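Local coordinates for protein beta-N-acetylhexosaminidase (Bacteroides fragilis, PDB 4PYS) that probably hydrolyses terminal beta-linked N-acetylhexosamine residues from glycoconjugates, as a zinc-containing member of glycoside hydrolase family 20, at residues A[166-179]-A[189-203]. Residues are numbered along the deposited sequence; the frame is centred on the assembly and turned at random.
Sequences WHLTEGLGWRIEIK and AFVGQGPEQQGFYSQ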
# COMPACT_ATOMS: atom_id res chain seq x y z
N TRP A 166 3.48 4.35 2.03
CA TRP A 166 3.26 5.46 2.95
C TRP A 166 3.81 6.74 2.33
O TRP A 166 5.02 6.94 2.28
CB TRP A 166 3.96 5.17 4.29
CG TRP A 166 3.43 5.93 5.47
CD1 TRP A 166 2.37 6.79 5.49
CD2 TRP A 166 3.94 5.89 6.81
NE1 TRP A 166 2.20 7.29 6.77
CE2 TRP A 166 3.15 6.75 7.60
CE3 TRP A 166 5.00 5.21 7.42
CZ2 TRP A 166 3.38 6.96 8.97
CZ3 TRP A 166 5.23 5.40 8.78
CH2 TRP A 166 4.43 6.28 9.53
N HIS A 167 2.91 7.59 1.83
CA HIS A 167 3.29 8.81 1.13
C HIS A 167 3.52 9.85 2.21
O HIS A 167 2.57 10.44 2.73
CB HIS A 167 2.15 9.22 0.18
CG HIS A 167 2.47 10.39 -0.71
ND1 HIS A 167 3.12 10.26 -1.92
CD2 HIS A 167 2.21 11.71 -0.56
CE1 HIS A 167 3.26 11.45 -2.47
NE2 HIS A 167 2.72 12.35 -1.67
N LEU A 168 4.79 10.06 2.57
CA LEU A 168 5.17 10.79 3.78
C LEU A 168 5.58 12.24 3.57
O LEU A 168 5.71 12.98 4.53
CB LEU A 168 6.36 10.07 4.45
CG LEU A 168 5.99 8.80 5.20
CD1 LEU A 168 7.21 7.87 5.28
CD2 LEU A 168 5.51 9.16 6.58
N THR A 169 5.82 12.64 2.32
CA THR A 169 6.31 13.99 2.08
C THR A 169 5.53 14.62 0.95
O THR A 169 5.22 13.97 -0.05
CB THR A 169 7.81 14.01 1.70
OG1 THR A 169 7.98 13.46 0.39
CG2 THR A 169 8.63 13.21 2.72
N GLU A 170 5.23 15.90 1.12
CA GLU A 170 4.44 16.65 0.16
C GLU A 170 4.79 18.11 0.35
O GLU A 170 5.44 18.47 1.34
CB GLU A 170 2.95 16.48 0.45
CG GLU A 170 2.29 15.37 -0.34
CD GLU A 170 2.29 15.67 -1.82
OE1 GLU A 170 2.31 16.87 -2.17
OE2 GLU A 170 2.29 14.71 -2.63
N GLY A 171 4.36 18.96 -0.58
CA GLY A 171 4.57 20.39 -0.43
C GLY A 171 3.91 20.89 0.85
O GLY A 171 4.42 21.78 1.52
N LEU A 172 2.79 20.26 1.20
CA LEU A 172 2.00 20.66 2.36
C LEU A 172 2.43 20.00 3.66
O LEU A 172 1.80 20.21 4.69
CB LEU A 172 0.53 20.32 2.13
CG LEU A 172 -0.34 21.39 1.48
CD1 LEU A 172 -1.68 20.80 1.08
CD2 LEU A 172 -0.51 22.56 2.43
N GLY A 173 3.47 19.17 3.61
CA GLY A 173 3.90 18.48 4.82
C GLY A 173 5.01 17.48 4.61
O GLY A 173 4.89 16.56 3.80
N TRP A 174 6.10 17.66 5.35
CA TRP A 174 7.13 16.64 5.44
C TRP A 174 6.93 15.96 6.78
O TRP A 174 7.09 16.60 7.82
CB TRP A 174 8.52 17.29 5.41
CG TRP A 174 9.60 16.29 5.46
CD1 TRP A 174 10.00 15.55 6.54
CD2 TRP A 174 10.43 15.87 4.37
NE1 TRP A 174 11.02 14.71 6.19
CE2 TRP A 174 11.31 14.88 4.86
CE3 TRP A 174 10.51 16.23 3.02
CZ2 TRP A 174 12.27 14.26 4.05
CZ3 TRP A 174 11.46 15.62 2.22
CH2 TRP A 174 12.33 14.64 2.73
N ARG A 175 6.57 14.69 6.78
CA ARG A 175 6.18 14.05 8.04
C ARG A 175 7.09 12.94 8.53
O ARG A 175 6.76 12.27 9.51
CB ARG A 175 4.72 13.55 7.94
CG ARG A 175 3.79 14.65 7.46
CD ARG A 175 2.40 14.60 8.07
NE ARG A 175 1.53 15.46 7.28
CZ ARG A 175 1.26 16.72 7.58
NH1 ARG A 175 1.74 17.26 8.69
NH2 ARG A 175 0.47 17.43 6.78
N ILE A 176 8.24 12.75 7.88
CA ILE A 176 9.15 11.69 8.32
C ILE A 176 10.35 12.31 9.02
O ILE A 176 11.06 13.14 8.44
CB ILE A 176 9.54 10.72 7.16
CG1 ILE A 176 10.50 9.65 7.66
CG2 ILE A 176 10.13 11.48 5.98
CD1 ILE A 176 9.85 8.68 8.62
N GLU A 177 10.54 11.97 10.29
CA GLU A 177 11.64 12.55 11.06
C GLU A 177 12.99 12.07 10.55
O GLU A 177 13.22 10.86 10.39
CB GLU A 177 11.50 12.22 12.56
CG GLU A 177 12.62 12.85 13.40
CD GLU A 177 12.53 12.52 14.88
OE1 GLU A 177 12.39 11.34 15.24
OE2 GLU A 177 12.64 13.47 15.69
N ILE A 178 13.88 13.03 10.29
CA ILE A 178 15.25 12.77 9.86
C ILE A 178 16.14 13.46 10.89
O ILE A 178 16.14 14.68 10.98
CB ILE A 178 15.54 13.37 8.47
CG1 ILE A 178 14.55 12.86 7.41
CG2 ILE A 178 16.98 13.07 8.05
CD1 ILE A 178 14.47 11.34 7.29
N LYS A 179 16.87 12.67 11.68
CA LYS A 179 17.63 13.21 12.81
C LYS A 179 18.69 14.20 12.36
O LYS A 179 18.97 15.19 13.06
CB LYS A 179 18.29 12.07 13.60
CG LYS A 179 17.33 11.08 14.24
CD LYS A 179 16.54 11.74 15.35
CE LYS A 179 15.92 10.70 16.28
NZ LYS A 179 15.19 11.36 17.40
N ALA A 189 6.58 19.93 9.00
CA ALA A 189 5.35 19.20 9.32
C ALA A 189 4.25 20.10 9.86
O ALA A 189 3.19 19.62 10.28
CB ALA A 189 5.64 18.08 10.30
N PHE A 190 4.50 21.41 9.85
CA PHE A 190 3.58 22.38 10.46
C PHE A 190 3.28 23.54 9.52
O PHE A 190 2.73 24.56 9.93
CB PHE A 190 4.16 22.86 11.81
CG PHE A 190 4.34 21.76 12.81
CD1 PHE A 190 3.29 21.36 13.63
CD2 PHE A 190 5.55 21.07 12.88
CE1 PHE A 190 3.44 20.31 14.52
CE2 PHE A 190 5.72 20.02 13.78
CZ PHE A 190 4.66 19.64 14.61
N VAL A 191 3.63 23.38 8.25
CA VAL A 191 3.39 24.43 7.27
C VAL A 191 1.91 24.48 6.85
O VAL A 191 1.40 25.54 6.51
CB VAL A 191 4.31 24.28 6.03
CG1 VAL A 191 5.76 24.50 6.43
CG2 VAL A 191 4.14 22.92 5.36
N GLY A 192 1.24 23.33 6.90
CA GLY A 192 -0.18 23.26 6.60
C GLY A 192 -1.04 23.88 7.69
O GLY A 192 -0.82 23.64 8.88
N GLN A 193 -2.03 24.67 7.28
CA GLN A 193 -2.82 25.45 8.22
C GLN A 193 -4.24 24.92 8.42
O GLN A 193 -5.01 25.48 9.21
CB GLN A 193 -2.91 26.91 7.75
CG GLN A 193 -1.56 27.53 7.44
CD GLN A 193 -0.72 27.72 8.68
OE1 GLN A 193 -1.24 27.89 9.78
NE2 GLN A 193 0.60 27.70 8.51
N GLY A 194 -4.61 23.88 7.69
CA GLY A 194 -5.96 23.37 7.77
C GLY A 194 -6.12 22.28 8.81
O GLY A 194 -5.14 21.87 9.43
N PRO A 195 -7.36 21.81 8.99
CA PRO A 195 -7.69 20.75 9.95
C PRO A 195 -6.82 19.53 9.76
O PRO A 195 -6.71 19.03 8.63
CB PRO A 195 -9.14 20.40 9.59
CG PRO A 195 -9.70 21.68 9.06
CD PRO A 195 -8.56 22.30 8.29
N GLU A 196 -6.21 19.06 10.84
CA GLU A 196 -5.39 17.86 10.82
C GLU A 196 -4.21 17.93 9.85
O GLU A 196 -3.79 16.91 9.32
CB GLU A 196 -6.24 16.60 10.54
CG GLU A 196 -7.31 16.35 11.61
CD GLU A 196 -8.21 15.17 11.30
OE1 GLU A 196 -7.91 14.40 10.37
OE2 GLU A 196 -9.24 15.02 12.00
N GLN A 197 -3.66 19.13 9.62
CA GLN A 197 -2.51 19.23 8.72
C GLN A 197 -1.17 19.37 9.44
O GLN A 197 -0.13 19.55 8.80
CB GLN A 197 -2.71 20.34 7.69
CG GLN A 197 -3.75 19.98 6.62
CD GLN A 197 -3.77 20.95 5.45
OE1 GLN A 197 -3.75 22.16 5.64
NE2 GLN A 197 -3.82 20.42 4.23
N GLN A 198 -1.18 19.26 10.77
CA GLN A 198 0.03 19.45 11.57
C GLN A 198 0.45 18.16 12.26
O GLN A 198 -0.38 17.45 12.82
CB GLN A 198 -0.17 20.55 12.62
CG GLN A 198 -0.72 21.87 12.07
CD GLN A 198 -2.23 21.80 11.81
OE1 GLN A 198 -2.96 21.08 12.50
NE2 GLN A 198 -2.69 22.54 10.81
N GLY A 199 1.74 17.83 12.19
CA GLY A 199 2.26 16.69 12.92
C GLY A 199 3.17 15.81 12.08
O GLY A 199 3.13 15.87 10.86
N PHE A 200 3.97 14.98 12.75
CA PHE A 200 4.88 14.10 12.03
C PHE A 200 5.07 12.78 12.76
O PHE A 200 4.63 12.63 13.90
CB PHE A 200 6.24 14.78 11.83
CG PHE A 200 6.96 15.09 13.11
CD1 PHE A 200 6.67 16.25 13.82
CD2 PHE A 200 7.92 14.22 13.62
CE1 PHE A 200 7.33 16.55 15.01
CE2 PHE A 200 8.59 14.51 14.81
CZ PHE A 200 8.29 15.68 15.50
N TYR A 201 5.73 11.85 12.09
CA TYR A 201 6.03 10.54 12.65
C TYR A 201 7.50 10.53 13.07
O TYR A 201 8.40 10.69 12.25
CB TYR A 201 5.71 9.46 11.63
CG TYR A 201 4.29 9.65 11.12
CD1 TYR A 201 3.20 9.32 11.93
CD2 TYR A 201 4.05 10.24 9.89
CE1 TYR A 201 1.90 9.53 11.48
CE2 TYR A 201 2.74 10.46 9.44
CZ TYR A 201 1.67 10.10 10.24
OH TYR A 201 0.37 10.32 9.82
N SER A 202 7.73 10.37 14.37
CA SER A 202 9.09 10.34 14.90
C SER A 202 9.71 9.00 14.52
O SER A 202 9.00 8.09 14.11
CB SER A 202 9.08 10.46 16.42
OG SER A 202 8.46 9.33 16.98
N GLN A 203 11.03 8.88 14.66
CA GLN A 203 11.66 7.62 14.30
C GLN A 203 11.17 6.48 15.21
O GLN A 203 11.04 5.34 14.76
CB GLN A 203 13.19 7.76 14.30
CG GLN A 203 13.62 8.84 13.30
CD GLN A 203 15.04 8.69 12.79
OE1 GLN A 203 15.88 8.03 13.41
NE2 GLN A 203 15.33 9.33 11.66
O HOH W 1 2.16 20.64 7.37
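The guanidinium of R175 is buried in the loop 189-203, where the backbone carbonyls of A189, Q197 and G199 hold it. Its NH1 bonds to G199 O at 2.9 Å, in the guanidinium plane and on a carbonyl lone pair. NH1 and NH2 together grip Q197 O end-on, each at 3.0 Å, but from above that carbonyl's plane and with both N-H...O bonds clearly bent. A weak bond from NH1 to A189 O adds a third carbonyl. Drawing these three carbonyls to one guanidinium is consistent with the loop curling round the cation, though the A189 bond contributes little. A water extends the network, donating to L172 O and Q197 O and accepting from G192 N.

Farther along, the backbones form a single bridge between I176 and Y201: Y201 N donates to R175 O almost straight (2.8 Å, 173°), and E177 N to Y201 O at 3.2 Å. Beside it, the edge of W166 points at the face of Y201, with planes 53° apart and CZ2 over the phenol ring's centre. W166 reaches there because CG lies anti to the backbone N (chi1 -158°). E177 and Q203 exchange bonds: E177 OE1 accepts from Q203 N at 2.9 Å, while Q203 NE2 donates to E177 O at 2.9 Å; their carboxylate and amide planes stand nearly perpendicular.

Strand 163-170 is parallel to strands 132-138 and 219-223 in the TIM-barrel-type catalytic domain of family 20, and the contact ties the chain following it to the loop entering helix 203-214. W166 NE1 bonds to S139, Y201 OH to Q144 O, and Q203 NE2 also to E276 of helix 264-280, whereas F200 touches helix 183-186.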